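Local coordinates for protein esterase (Alcaligenes sp., PDB 1QLW) that probably hydrolyses carboxylic esters, as a bacterial esterase built on the alpha/beta-hydrolase fold, at residues A[157-162]-A[302-307]. Numbering follows the deposited sequence.
Sequences DTQFPV and QDRNNL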
ATOM      1  N   ASP A 157      24.701   1.065  21.436  1.00 18.96           N
ATOM      2  CA  ASP A 157      24.309   2.450  21.213  1.00 19.37           C
ATOM      3  C   ASP A 157      23.366   2.631  20.030  1.00 18.44           C
ATOM      4  O   ASP A 157      23.158   3.775  19.599  1.00 19.30           O
ATOM      5  CB  ASP A 157      25.533   3.359  21.015  1.00 22.73           C
ATOM      6  CG  ASP A 157      26.301   3.070  19.749  1.00 25.75           C
ATOM      7  OD1 ASP A 157      25.922   2.178  18.973  1.00 26.83           O
ATOM      8  OD2 ASP A 157      27.309   3.773  19.514  1.00 29.65           O
ATOM      9  N   THR A 158      22.787   1.559  19.493  1.00 17.42           N
ATOM     10  CA  THR A 158      21.954   1.765  18.314  1.00 16.79           C
ATOM     11  C   THR A 158      20.765   2.657  18.655  1.00 16.51           C
ATOM     12  O   THR A 158      20.161   2.584  19.718  1.00 18.73           O
ATOM     13  CB  THR A 158      21.438   0.442  17.742  1.00 17.70           C
ATOM     14  OG1 THR A 158      20.701   0.765  16.539  1.00 17.57           O
ATOM     15  CG2 THR A 158      20.492  -0.314  18.659  1.00 18.97           C
ATOM     16  N   GLN A 159      20.429   3.519  17.703  1.00 15.03           N
ATOM     17  CA  GLN A 159      19.206   4.312  17.784  1.00 15.22           C
ATOM     18  C   GLN A 159      17.983   3.532  17.303  1.00 14.44           C
ATOM     19  O   GLN A 159      16.864   4.008  17.500  1.00 15.32           O
ATOM     20  CB  GLN A 159      19.342   5.584  16.951  1.00 15.34           C
ATOM     21  CG  GLN A 159      20.364   6.576  17.463  1.00 16.88           C
ATOM     22  CD  GLN A 159      19.893   7.466  18.576  1.00 18.13           C
ATOM     23  OE1 GLN A 159      18.735   7.401  19.001  1.00 19.20           O
ATOM     24  NE2 GLN A 159      20.782   8.374  18.958  1.00 21.81           N
ATOM     25  N   PHE A 160      18.165   2.385  16.661  1.00 14.27           N
ATOM     26  CA  PHE A 160      16.964   1.706  16.171  1.00 13.95           C
ATOM     27  C   PHE A 160      16.240   1.068  17.335  1.00 14.28           C
ATOM     28  O   PHE A 160      16.887   0.481  18.208  1.00 15.90           O
ATOM     29  CB  PHE A 160      17.336   0.604  15.142  1.00 14.39           C
ATOM     30  CG  PHE A 160      16.069   0.094  14.511  1.00 13.91           C
ATOM     31  CD1 PHE A 160      15.468   0.787  13.461  1.00 13.95           C
ATOM     32  CD2 PHE A 160      15.447  -1.040  14.980  1.00 14.23           C
ATOM     33  CE1 PHE A 160      14.259   0.348  12.932  1.00 14.27           C
ATOM     34  CE2 PHE A 160      14.229  -1.476  14.473  1.00 15.49           C
ATOM     35  CZ  PHE A 160      13.645  -0.769  13.446  1.00 14.51           C
ATOM     36  N   PRO A 161      14.904   1.133  17.369  1.00 14.30           N
ATOM     37  CA  PRO A 161      14.127   0.501  18.440  1.00 15.82           C
ATOM     38  C   PRO A 161      14.076  -1.016  18.220  1.00 15.39           C
ATOM     39  O   PRO A 161      13.064  -1.582  17.785  1.00 15.68           O
ATOM     40  CB  PRO A 161      12.755   1.136  18.311  1.00 16.72           C
ATOM     41  CG  PRO A 161      12.636   1.422  16.838  1.00 15.44           C
ATOM     42  CD  PRO A 161      14.030   1.868  16.438  1.00 14.84           C
ATOM     43  N   VAL A 162      15.175  -1.698  18.563  1.00 16.46           N
ATOM     44  CA  VAL A 162      15.302  -3.121  18.324  1.00 16.20           C
ATOM     45  C   VAL A 162      14.307  -3.945  19.108  1.00 15.91           C
ATOM     46  O   VAL A 162      13.990  -5.065  18.689  1.00 16.43           O
ATOM     47  CB  VAL A 162      16.739  -3.647  18.531  1.00 18.37           C
ATOM     48  CG1 VAL A 162      17.704  -3.110  17.482  1.00 19.61           C
ATOM     49  CG2 VAL A 162      17.210  -3.325  19.932  1.00 21.60           C
ATOM     50  N   GLN A 302      13.235   5.773  11.143  1.00 11.65           N
ATOM     51  CA  GLN A 302      12.507   5.018  12.145  1.00 12.24           C
ATOM     52  C   GLN A 302      13.217   4.985  13.507  1.00 12.19           C
ATOM     53  O   GLN A 302      12.669   4.448  14.479  1.00 13.47           O
ATOM     54  CB  GLN A 302      12.300   3.560  11.695  1.00 12.34           C
ATOM     55  CG  GLN A 302      11.449   3.472  10.432  1.00 12.15           C
ATOM     56  CD  GLN A 302      11.274   2.062   9.918  1.00 12.52           C
ATOM     57  OE1 GLN A 302      11.811   1.107  10.471  1.00 14.53           O
ATOM     58  NE2 GLN A 302      10.517   1.969   8.829  1.00 12.93           N
ATOM     59  N   ASP A 303      14.431   5.513  13.569  1.00 12.31           N
ATOM     60  CA  ASP A 303      15.252   5.470  14.763  1.00 12.90           C
ATOM     61  C   ASP A 303      14.644   6.304  15.882  1.00 12.81           C
ATOM     62  O   ASP A 303      13.755   7.138  15.678  1.00 13.35           O
ATOM     63  CB  ASP A 303      16.671   5.922  14.411  1.00 13.03           C
ATOM     64  CG  ASP A 303      17.579   4.881  13.766  1.00 12.81           C
ATOM     65  OD1 ASP A 303      17.207   3.701  13.710  1.00 14.17           O
ATOM     66  OD2 ASP A 303      18.672   5.321  13.325  1.00 14.00           O
ATOM     67  N   ARG A 304      15.143   6.111  17.110  1.00 14.00           N
ATOM     68  CA  ARG A 304      14.601   6.799  18.273  1.00 15.00           C
ATOM     69  C   ARG A 304      14.793   8.308  18.197  1.00 15.39           C
ATOM     70  O   ARG A 304      14.014   9.058  18.782  1.00 18.49           O
ATOM     71  CB  ARG A 304      15.192   6.203  19.548  1.00 17.30           C
ATOM     72  CG  ARG A 304      14.696   4.792  19.827  1.00 20.88           C
ATOM     73  CD  ARG A 304      15.250   4.249  21.142  1.00 27.78           C
ATOM     74  NE  ARG A 304      16.696   4.148  21.165  1.00 32.67           N
ATOM     75  CZ  ARG A 304      17.586   4.968  21.700  1.00 35.57           C
ATOM     76  NH1 ARG A 304      17.224   6.063  22.355  1.00 36.66           N
ATOM     77  NH2 ARG A 304      18.872   4.661  21.601  1.00 36.70           N
ATOM     78  N   ASN A 305      15.842   8.769  17.529  1.00 14.61           N
ATOM     79  CA  ASN A 305      16.104  10.184  17.318  1.00 14.84           C
ATOM     80  C   ASN A 305      15.696  10.575  15.893  1.00 13.87           C
ATOM     81  O   ASN A 305      16.220  11.553  15.354  1.00 14.71           O
ATOM     82  CB  ASN A 305      17.578  10.516  17.575  1.00 15.40           C
ATOM     83  CG  ASN A 305      18.459   9.911  16.516  1.00 15.50           C
ATOM     84  OD1 ASN A 305      18.111   8.908  15.888  1.00 16.35           O
ATOM     85  ND2 ASN A 305      19.622  10.494  16.270  1.00 17.68           N
ATOM     86  N   ASN A 306      14.661   9.933  15.336  1.00 13.80           N
ATOM     87  CA  ASN A 306      14.283  10.243  13.964  1.00 13.53           C
ATOM     88  C   ASN A 306      13.863  11.681  13.777  1.00 13.62           C
ATOM     89  O   ASN A 306      14.038  12.185  12.651  1.00 14.70           O
ATOM     90  CB  ASN A 306      13.234   9.274  13.439  1.00 13.41           C
ATOM     91  CG  ASN A 306      11.869   9.376  14.073  1.00 13.43           C
ATOM     92  OD1 ASN A 306      11.729   9.779  15.226  1.00 14.45           O
ATOM     93  ND2 ASN A 306      10.846   8.979  13.310  1.00 14.31           N
ATOM     94  N   LEU A 307      13.295  12.351  14.767  1.00 14.05           N
ATOM     95  CA  LEU A 307      12.873  13.741  14.566  1.00 14.67           C
ATOM     96  C   LEU A 307      14.060  14.693  14.627  1.00 14.75           C
ATOM     97  O   LEU A 307      14.032  15.746  13.975  1.00 16.50           O
ATOM     98  CB  LEU A 307      11.767  14.135  15.540  1.00 17.07           C
ATOM     99  CG  LEU A 307      10.549  13.202  15.535  1.00 17.16           C
ATOM    100  CD1 LEU A 307       9.435  13.800  16.372  1.00 19.93           C
ATOM    101  CD2 LEU A 307      10.049  12.921  14.126  1.00 17.94           C
TER
HETATM  102  O   HOH W   1      17.386   1.342  20.833  1.00 31.82           O
HETATM  103  O   HOH W   2      20.689  11.657  19.276  1.00 37.42           O
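The carbonyl oxygen of T158 is gripped by two groups at once: NH2 of R304 donates to O of T158 over 3.1 Å, and a water gives it a longer bond. The same water donates to O of F160 and accepts from NE of R304, so the guanidinium meets the loop both directly and through solvent. T158 O lies close to the guanidinium plane, at its edge, whereas OE1 of Q159 lies above one face of the guanidinium, nearer its border than its centre. One residue on, N of R304 donates to O of Q159 at 2.7 Å and 163°, a short and nearly straight bond that fixes the two backbones to each other. The example illustrates how irregular chain segments can be joined by arginine and backbone donors without any strand pairing.

Beside this, the side-chain amides of Q159 and N305 stack with planes only 7° apart, CD of Q159 3.5 Å from CG of N305. The bend at chi2 (-82°) carries the Q159 amide across to that of N305. The polar ends are held elsewhere: NE2 of Q159 donates to O of H294, while N296 donates to OD1 of N305 and OD2 of D303. OD1 of D303, hydrogen-bonded to OG of S297, lies 3.4 Å from CD1 of F160 at the ring edge, near the ring plane. OE1 of Q302 also lies at that edge, 3.6 Å from CE1 of F160, and is buried and has no hydrogen-bond partner in the model.

D303 to N306 form a type I turn, and the contact joins this turn, which leads into helix 306-319, the last helix, to the loop between helices 138-144 and 165-171; L168 of helix 165-171 touches both F160 and Q302.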